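Local coordinates for protein 1,3-alpha-isomaltosidase (Kribbella flavida DSM 17836, PDB 5X3I) that hydrolyses the alpha-1,3-glucosidic linkages of the cyclic tetrasaccharide cyclobis-(1-6)-alpha-nigerosyl to give isomaltose, as part of its intracellular breakdown, at residues S357-A361 with E362-Y366; R456-V460 with E461-V465. The protein carries 1 engineered substitution. One frame throughout, in Å; residues are numbered along the deposited sequence.

Contact 1. Residues S357-A361 with E362-Y366; sequences SAHRA and EDFSY
His359 presents the edge of its imidazole to the carboxylate of Asp363, the two planes standing 80° apart. ND1 of His359 donates to OD2 of Asp363 over 2.8 Å, and OD2 lies almost in the ring plane, though the bond is noticeably bent. The carboxylate, by contrast, is met on its anti side and somewhat out of its own plane. From its other face comes the backbone N of Arg360, 2.9 Å from OD2 of Asp363. Two donors thus grip one oxygen, and an aspartate, with its short arm, suits this place because it can reach back to both within one turn. CG of Asp363 lies beside its own backbone N (chi1 -61°), which swings the carboxylate back to these donors while its main-chain N bonds to Arg360 O in the 3-10 turn.

Phe364 runs at about a right angle to His359. CZ of Phe364 comes 3.5 Å from CB of His359, and its CE1 sits off-centre over one imidazole face, the ring planes inclined at 56°; a flat, apolar phenyl suits this buried side of the turn. The backbone N of Phe364 closes the turn onto Ala361 O at 3.2 Å; that same oxygen also accepts from a water, which reaches the hydroxyl of Tyr366.

On the exposed side, Glu362 folds back through a bent chain and lays OE2 over one guanidinium face of Arg360, 2.6 Å from NH1, a salt bridge made outside the guanidinium plane. Long charged chains suit this edge because their polar ends can also meet solvent.

Beyond the turn, Ser365 pairs through its backbone with Val349, joining strands 365-366 and 348-349. Tyr350 meets the rings of both His359 and Phe364 edge-to-face. Histidine suits its place by offering a second nitrogen, NE2, which bonds to Gln405 on helix 404-415.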
ATOM      1  N   SER A 357     -28.623  -8.072  -9.088  1.00 15.87           N
ATOM      2  CA  SER A 357     -27.988  -8.124 -10.396  1.00 14.28           C
ATOM      3  C   SER A 357     -27.426  -6.753 -10.756  1.00 16.65           C
ATOM      4  O   SER A 357     -27.872  -5.745 -10.241  1.00 17.38           O
ATOM      5  CB  SER A 357     -28.977  -8.584 -11.468  1.00 16.04           C
ATOM      6  OG  SER A 357     -30.102  -7.730 -11.524  1.00 17.95           O
ATOM      7  N   ALA A 358     -26.445  -6.735 -11.645  1.00 13.11           N
ATOM      8  CA  ALA A 358     -25.831  -5.504 -12.106  1.00 13.29           C
ATOM      9  C   ALA A 358     -26.761  -4.691 -13.018  1.00 14.88           C
ATOM     10  O   ALA A 358     -27.647  -5.245 -13.648  1.00 15.78           O
ATOM     11  CB  ALA A 358     -24.540  -5.820 -12.828  1.00 14.87           C
ATOM     12  N   HIS A 359     -26.530  -3.382 -13.092  1.00 17.73           N
ATOM     13  CA  HIS A 359     -27.315  -2.473 -13.948  1.00 15.21           C
ATOM     14  C   HIS A 359     -26.703  -2.271 -15.325  1.00 17.19           C
ATOM     15  O   HIS A 359     -25.488  -2.326 -15.476  1.00 17.99           O
ATOM     16  CB  HIS A 359     -27.475  -1.097 -13.301  1.00 12.99           C
ATOM     17  CG  HIS A 359     -28.404  -1.083 -12.134  1.00 14.35           C
ATOM     18  ND1 HIS A 359     -29.773  -1.123 -12.273  1.00 17.65           N
ATOM     19  CD2 HIS A 359     -28.161  -1.043 -10.805  1.00 13.28           C
ATOM     20  CE1 HIS A 359     -30.334  -1.116 -11.078  1.00 13.35           C
ATOM     21  NE2 HIS A 359     -29.378  -1.066 -10.172  1.00 18.55           N
ATOM     22  N   ARG A 360     -27.544  -2.092 -16.340  1.00 15.99           N
ATOM     23  CA  ARG A 360     -27.030  -1.592 -17.603  1.00 17.48           C
ATOM     24  C   ARG A 360     -27.084  -0.061 -17.602  1.00 16.44           C
ATOM     25  O   ARG A 360     -27.730   0.534 -16.744  1.00 16.76           O
ATOM     26  CB  ARG A 360     -27.846  -2.161 -18.770  1.00 20.00           C
ATOM     27  CG  ARG A 360     -28.418  -3.556 -18.506  1.00 22.82           C
ATOM     28  CD  ARG A 360     -29.370  -4.006 -19.617  1.00 26.71           C
ATOM     29  NE  ARG A 360     -28.656  -4.462 -20.804  1.00 32.52           N
ATOM     30  CZ  ARG A 360     -29.165  -4.487 -22.029  1.00 37.35           C
ATOM     31  NH1 ARG A 360     -30.409  -4.068 -22.252  1.00 36.90           N
ATOM     32  NH2 ARG A 360     -28.425  -4.926 -23.037  1.00 33.64           N
ATOM     33  N   ALA A 361     -26.515   0.564 -18.626  1.00 15.80           N
ATOM     34  CA  ALA A 361     -26.387   2.021 -18.654  1.00 17.29           C
ATOM     35  C   ALA A 361     -27.756   2.686 -18.767  1.00 17.56           C
ATOM     36  O   ALA A 361     -28.019   3.715 -18.149  1.00 16.93           O
ATOM     37  CB  ALA A 361     -25.504   2.456 -19.801  1.00 13.58           C
ATOM     38  N   GLU A 362     -28.634   2.059 -19.537  1.00 17.93           N
ATOM     39  CA  GLU A 362     -29.937   2.633 -19.813  1.00 19.97           C
ATOM     40  C   GLU A 362     -30.883   2.560 -18.604  1.00 19.73           C
ATOM     41  O   GLU A 362     -31.950   3.151 -18.637  1.00 21.49           O
ATOM     42  CB  GLU A 362     -30.564   1.950 -21.034  1.00 21.57           C
ATOM     43  CG  GLU A 362     -30.764   0.455 -20.882  1.00 22.64           C
ATOM     44  CD  GLU A 362     -29.577  -0.382 -21.357  1.00 32.91           C
ATOM     45  OE1 GLU A 362     -28.436   0.140 -21.458  1.00 27.36           O
ATOM     46  OE2 GLU A 362     -29.800  -1.585 -21.624  1.00 38.62           O
ATOM     47  N   ASP A 363     -30.494   1.850 -17.545  1.00 17.60           N
ATOM     48  CA  ASP A 363     -31.271   1.850 -16.305  1.00 15.11           C
ATOM     49  C   ASP A 363     -31.287   3.228 -15.649  1.00 17.09           C
ATOM     50  O   ASP A 363     -32.172   3.528 -14.861  1.00 15.77           O
ATOM     51  CB  ASP A 363     -30.719   0.855 -15.273  1.00 14.91           C
ATOM     52  CG  ASP A 363     -30.729  -0.587 -15.750  1.00 17.18           C
ATOM     53  OD1 ASP A 363     -31.388  -0.921 -16.751  1.00 20.74           O
ATOM     54  OD2 ASP A 363     -30.078  -1.399 -15.080  1.00 18.70           O
ATOM     55  N   PHE A 364     -30.280   4.040 -15.943  1.00 14.90           N
ATOM     56  CA  PHE A 364     -30.039   5.261 -15.185  1.00 15.96           C
ATOM     57  C   PHE A 364     -30.556   6.525 -15.880  1.00 16.98           C
ATOM     58  O   PHE A 364     -30.385   6.699 -17.081  1.00 17.93           O
ATOM     59  CB  PHE A 364     -28.540   5.418 -14.903  1.00 15.62           C
ATOM     60  CG  PHE A 364     -27.947   4.303 -14.076  1.00 13.96           C
ATOM     61  CD1 PHE A 364     -28.265   4.172 -12.727  1.00 13.53           C
ATOM     62  CD2 PHE A 364     -27.070   3.389 -14.645  1.00 12.56           C
ATOM     63  CE1 PHE A 364     -27.720   3.149 -11.966  1.00 15.26           C
ATOM     64  CE2 PHE A 364     -26.518   2.360 -13.888  1.00 12.49           C
ATOM     65  CZ  PHE A 364     -26.841   2.236 -12.548  1.00 12.34           C
ATOM     66  N   SER A 365     -31.185   7.397 -15.107  1.00 19.51           N
ATOM     67  CA  SER A 365     -31.456   8.760 -15.546  1.00 19.82           C
ATOM     68  C   SER A 365     -30.659   9.702 -14.674  1.00 18.39           C
ATOM     69  O   SER A 365     -30.447   9.422 -13.507  1.00 19.72           O
ATOM     70  CB  SER A 365     -32.945   9.107 -15.458  1.00 18.97           C
ATOM     71  OG  SER A 365     -33.729   8.118 -16.088  1.00 28.34           O
ATOM     72  N   TYR A 366     -30.244  10.824 -15.242  1.00 20.18           N
ATOM     73  CA  TYR A 366     -29.480  11.824 -14.520  1.00 21.38           C
ATOM     74  C   TYR A 366     -30.228  13.162 -14.561  1.00 22.55           C
ATOM     75  O   TYR A 366     -30.525  13.693 -15.623  1.00 25.42           O
ATOM     76  CB  TYR A 366     -28.065  11.921 -15.110  1.00 18.17           C
ATOM     77  CG  TYR A 366     -27.382  10.567 -15.138  1.00 18.34           C
ATOM     78  CD1 TYR A 366     -26.672  10.102 -14.037  1.00 16.04           C
ATOM     79  CD2 TYR A 366     -27.486   9.735 -16.246  1.00 16.38           C
ATOM     80  CE1 TYR A 366     -26.069   8.849 -14.042  1.00 16.27           C
ATOM     81  CE2 TYR A 366     -26.886   8.484 -16.261  1.00 17.22           C
ATOM     82  CZ  TYR A 366     -26.182   8.048 -15.149  1.00 14.48           C
ATOM     83  OH  TYR A 366     -25.597   6.814 -15.156  1.00 16.12           O
TER
HETATM   84  O   HOH W   1     -26.108   5.427 -17.476  1.00 19.31           O

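Contact 2. Residues R456-V460 with E461-V465; sequences RRYLV and EHFDV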
ATOM      1  N   ARG A 456     -19.709  -2.545 -12.367  1.00 12.02           N
ATOM      2  CA  ARG A 456     -18.961  -1.408 -12.881  1.00 11.17           C
ATOM      3  C   ARG A 456     -18.821  -1.400 -14.420  1.00 13.85           C
ATOM      4  O   ARG A 456     -18.280  -0.447 -14.989  1.00 12.11           O
ATOM      5  CB  ARG A 456     -17.566  -1.374 -12.252  1.00 11.02           C
ATOM      6  CG  ARG A 456     -17.513  -0.986 -10.769  1.00 12.46           C
ATOM      7  CD  ARG A 456     -17.876  -2.121  -9.815  1.00 10.62           C
ATOM      8  NE  ARG A 456     -17.700  -1.659  -8.443  1.00 11.82           N
ATOM      9  CZ  ARG A 456     -18.224  -2.220  -7.361  1.00 13.33           C
ATOM     10  NH1 ARG A 456     -18.970  -3.321  -7.444  1.00 11.66           N
ATOM     11  NH2 ARG A 456     -17.989  -1.664  -6.182  1.00 14.43           N
ATOM     12  N   ARG A 457     -19.289  -2.460 -15.073  1.00 11.49           N
ATOM     13  CA  ARG A 457     -19.017  -2.635 -16.499  1.00 14.48           C
ATOM     14  C   ARG A 457     -19.522  -1.460 -17.350  1.00 13.85           C
ATOM     15  O   ARG A 457     -18.814  -1.000 -18.246  1.00  9.84           O
ATOM     16  CB  ARG A 457     -19.614  -3.947 -17.023  1.00 10.89           C
ATOM     17  CG  ARG A 457     -19.381  -4.189 -18.515  1.00 13.87           C
ATOM     18  CD  ARG A 457     -19.719  -5.623 -18.935  1.00 14.28           C
ATOM     19  NE  ARG A 457     -18.844  -6.567 -18.257  1.00 14.95           N
ATOM     20  CZ  ARG A 457     -17.593  -6.822 -18.625  1.00 16.29           C
ATOM     21  NH1 ARG A 457     -17.072  -6.229 -19.696  1.00 14.88           N
ATOM     22  NH2 ARG A 457     -16.864  -7.681 -17.926  1.00 14.75           N
ATOM     23  N   TYR A 458     -20.722  -0.965 -17.058  1.00 12.99           N
ATOM     24  CA  TYR A 458     -21.276   0.148 -17.832  1.00 13.44           C
ATOM     25  C   TYR A 458     -20.421   1.419 -17.707  1.00 12.66           C
ATOM     26  O   TYR A 458     -20.442   2.269 -18.592  1.00 13.81           O
ATOM     27  CB  TYR A 458     -22.719   0.443 -17.412  1.00 15.28           C
ATOM     28  CG  TYR A 458     -22.836   1.206 -16.114  1.00 12.95           C
ATOM     29  CD1 TYR A 458     -22.699   0.559 -14.895  1.00 12.67           C
ATOM     30  CD2 TYR A 458     -23.093   2.570 -16.106  1.00 12.40           C
ATOM     31  CE1 TYR A 458     -22.810   1.251 -13.701  1.00 13.41           C
ATOM     32  CE2 TYR A 458     -23.208   3.277 -14.911  1.00 11.18           C
ATOM     33  CZ  TYR A 458     -23.061   2.605 -13.713  1.00 12.33           C
ATOM     34  OH  TYR A 458     -23.161   3.282 -12.529  1.00 12.51           O
ATOM     35  N   LEU A 459     -19.653   1.537 -16.627  1.00 12.52           N
ATOM     36  CA  LEU A 459     -18.786   2.699 -16.452  1.00 12.35           C
ATOM     37  C   LEU A 459     -17.679   2.708 -17.493  1.00 12.82           C
ATOM     38  O   LEU A 459     -17.324   3.769 -18.006  1.00 13.63           O
ATOM     39  CB  LEU A 459     -18.181   2.750 -15.047  1.00 11.25           C
ATOM     40  CG  LEU A 459     -19.146   2.845 -13.868  1.00 13.05           C
ATOM     41  CD1 LEU A 459     -18.429   2.452 -12.573  1.00 10.60           C
ATOM     42  CD2 LEU A 459     -19.739   4.255 -13.745  1.00 11.31           C
ATOM     43  N   VAL A 460     -17.126   1.532 -17.788  1.00 14.80           N
ATOM     44  CA  VAL A 460     -16.113   1.416 -18.839  1.00 13.65           C
ATOM     45  C   VAL A 460     -16.709   1.320 -20.257  1.00 16.35           C
ATOM     46  O   VAL A 460     -16.190   1.925 -21.185  1.00 16.25           O
ATOM     47  CB  VAL A 460     -15.182   0.209 -18.606  1.00 14.31           C
ATOM     48  CG1 VAL A 460     -14.068   0.221 -19.612  1.00 16.95           C
ATOM     49  CG2 VAL A 460     -14.568   0.266 -17.215  1.00 14.54           C
ATOM     50  N   GLU A 461     -17.780   0.554 -20.428  1.00 14.07           N
ATOM     51  CA  GLU A 461     -18.306   0.305 -21.770  1.00 16.08           C
ATOM     52  C   GLU A 461     -19.189   1.450 -22.308  1.00 16.38           C
ATOM     53  O   GLU A 461     -19.070   1.821 -23.465  1.00 21.29           O
ATOM     54  CB  GLU A 461     -19.054  -1.032 -21.801  1.00 15.93           C
ATOM     55  CG  GLU A 461     -18.102  -2.199 -21.589  1.00 15.05           C
ATOM     56  CD  GLU A 461     -18.716  -3.561 -21.845  1.00 18.97           C
ATOM     57  OE1 GLU A 461     -19.925  -3.652 -22.130  1.00 18.72           O
ATOM     58  OE2 GLU A 461     -17.973  -4.556 -21.729  1.00 21.25           O
ATOM     59  N   HIS A 462     -20.052   2.010 -21.474  1.00 16.76           N
ATOM     60  CA  HIS A 462     -20.864   3.153 -21.878  1.00 16.99           C
ATOM     61  C   HIS A 462     -20.117   4.462 -21.642  1.00 16.44           C
ATOM     62  O   HIS A 462     -19.925   5.232 -22.571  1.00 16.31           O
ATOM     63  CB  HIS A 462     -22.214   3.176 -21.165  1.00 15.22           C
ATOM     64  CG  HIS A 462     -23.020   4.409 -21.454  1.00 17.56           C
ATOM     65  ND1 HIS A 462     -23.609   4.648 -22.678  1.00 18.36           N
ATOM     66  CD2 HIS A 462     -23.316   5.479 -20.679  1.00 14.19           C
ATOM     67  CE1 HIS A 462     -24.234   5.811 -22.642  1.00 19.14           C
ATOM     68  NE2 HIS A 462     -24.078   6.331 -21.439  1.00 17.99           N
ATOM     69  N   PHE A 463     -19.752   4.749 -20.392  1.00 14.70           N
ATOM     70  CA  PHE A 463     -19.110   6.026 -20.089  1.00 13.67           C
ATOM     71  C   PHE A 463     -17.640   6.126 -20.522  1.00 13.48           C
ATOM     72  O   PHE A 463     -17.074   7.203 -20.475  1.00 15.20           O
ATOM     73  CB  PHE A 463     -19.243   6.342 -18.593  1.00 14.39           C
ATOM     74  CG  PHE A 463     -20.640   6.673 -18.180  1.00 14.34           C
ATOM     75  CD1 PHE A 463     -21.210   7.886 -18.539  1.00 16.53           C
ATOM     76  CD2 PHE A 463     -21.401   5.766 -17.462  1.00 13.39           C
ATOM     77  CE1 PHE A 463     -22.514   8.191 -18.181  1.00 14.80           C
ATOM     78  CE2 PHE A 463     -22.694   6.061 -17.097  1.00 15.08           C
ATOM     79  CZ  PHE A 463     -23.258   7.280 -17.456  1.00 15.62           C
ATOM     80  N   ASP A 464     -17.038   5.021 -20.948  1.00 15.82           N
ATOM     81  CA  ASP A 464     -15.661   5.012 -21.471  1.00 13.85           C
ATOM     82  C   ASP A 464     -14.600   5.486 -20.442  1.00 15.87           C
ATOM     83  O   ASP A 464     -13.597   6.098 -20.801  1.00 13.40           O
ATOM     84  CB  ASP A 464     -15.581   5.865 -22.740  1.00 15.73           C
ATOM     85  CG  ASP A 464     -14.335   5.569 -23.572  1.00 19.58           C
ATOM     86  OD1 ASP A 464     -13.847   4.420 -23.582  1.00 19.43           O
ATOM     87  OD2 ASP A 464     -13.836   6.508 -24.198  1.00 21.73           O
ATOM     88  N   VAL A 465     -14.848   5.199 -19.167  1.00 12.06           N
ATOM     89  CA  VAL A 465     -13.880   5.467 -18.102  1.00 13.87           C
ATOM     90  C   VAL A 465     -12.547   4.749 -18.393  1.00 16.23           C
ATOM     91  O   VAL A 465     -12.528   3.638 -18.903  1.00 14.96           O
ATOM     92  CB  VAL A 465     -14.477   5.057 -16.733  1.00 15.43           C
ATOM     93  CG1 VAL A 465     -13.409   4.926 -15.648  1.00 13.01           C
ATOM     94  CG2 VAL A 465     -15.550   6.071 -16.338  1.00 11.72           C
TER
HETATM   95  O   HOH W   2     -15.397   2.253 -23.839  1.00 21.59           O
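The rings of Tyr458 and Phe463 lie side by side and point the same way, rim to rim with planes 67° apart; CE2 of Tyr458 is 3.6 Å from CE2 of Phe463. Leu459 CG sits off-centre over one face of the tyrosine, whereas His462 sets CD2 over the centre of one face of Phe463, 3.5 Å above its plane. The aromatic pair fills a buried site, and the tyrosine's polar end is satisfied by Thr343 O.

At the exposed side, NH1 of Arg457 donates to OE2 of Glu461 at 2.8 Å. The oxygen lies at the guanidinium edge, in its plane, but the donor stands above the carboxylate plane. One turn separates the residues, a spacing that suits opposite charges on a helix; the bend at chi3 (-63°) turns the guanidinium toward the glutamate. NE of Arg457 also makes a salt bridge with Glu454, and NH1 a hydrogen bond with Ser510. Replacing Arg457 with an alanine would probably leave Glu461 and Glu454 without this countercharge, and Ser510 without its guanidinium partner.

This short helix belongs to the beta-alpha-beta connection between the parallel strands 388-393 and 467-470 of the TIM barrel. Its last turn widens: Tyr458 O accepts from both His462 N and Phe463 N, the latter at 3.1 Å. Asp464 then takes positive phi (61°) and turns the chain, letting Val465 N reach Leu459 O at 3.1 Å. A water donates to both Val460 O and OD1 of Asp464, whose charge also pairs with Lys513. Leu459 and Val465, both branched and apolar, pack inward on Leu391 of strand 388-393.

How the contacts relate
Contact 1 and contact 2 have centres about 11 Å apart and touch by packing, mostly of aromatic side chains. Phe364 CE2 comes 3.5 Å from Tyr458 CZ, their rings inclined at about 30°, so each aromatic is shared between its own turn and the other contact. Tyr366 OH lies 3.3 Å from Phe463 CZ, and Ala361 CB, small enough to fit against a ring, is 3.6 Å from His462 CG. The excursion at 357-366 is thereby laid over the helix end at 456-465. Both lie away from the residues inferred to be catalytic, but contact 2 leads into barrel strand 467-470, after which comes Ala471, an engineered residue at the inferred nucleophile position.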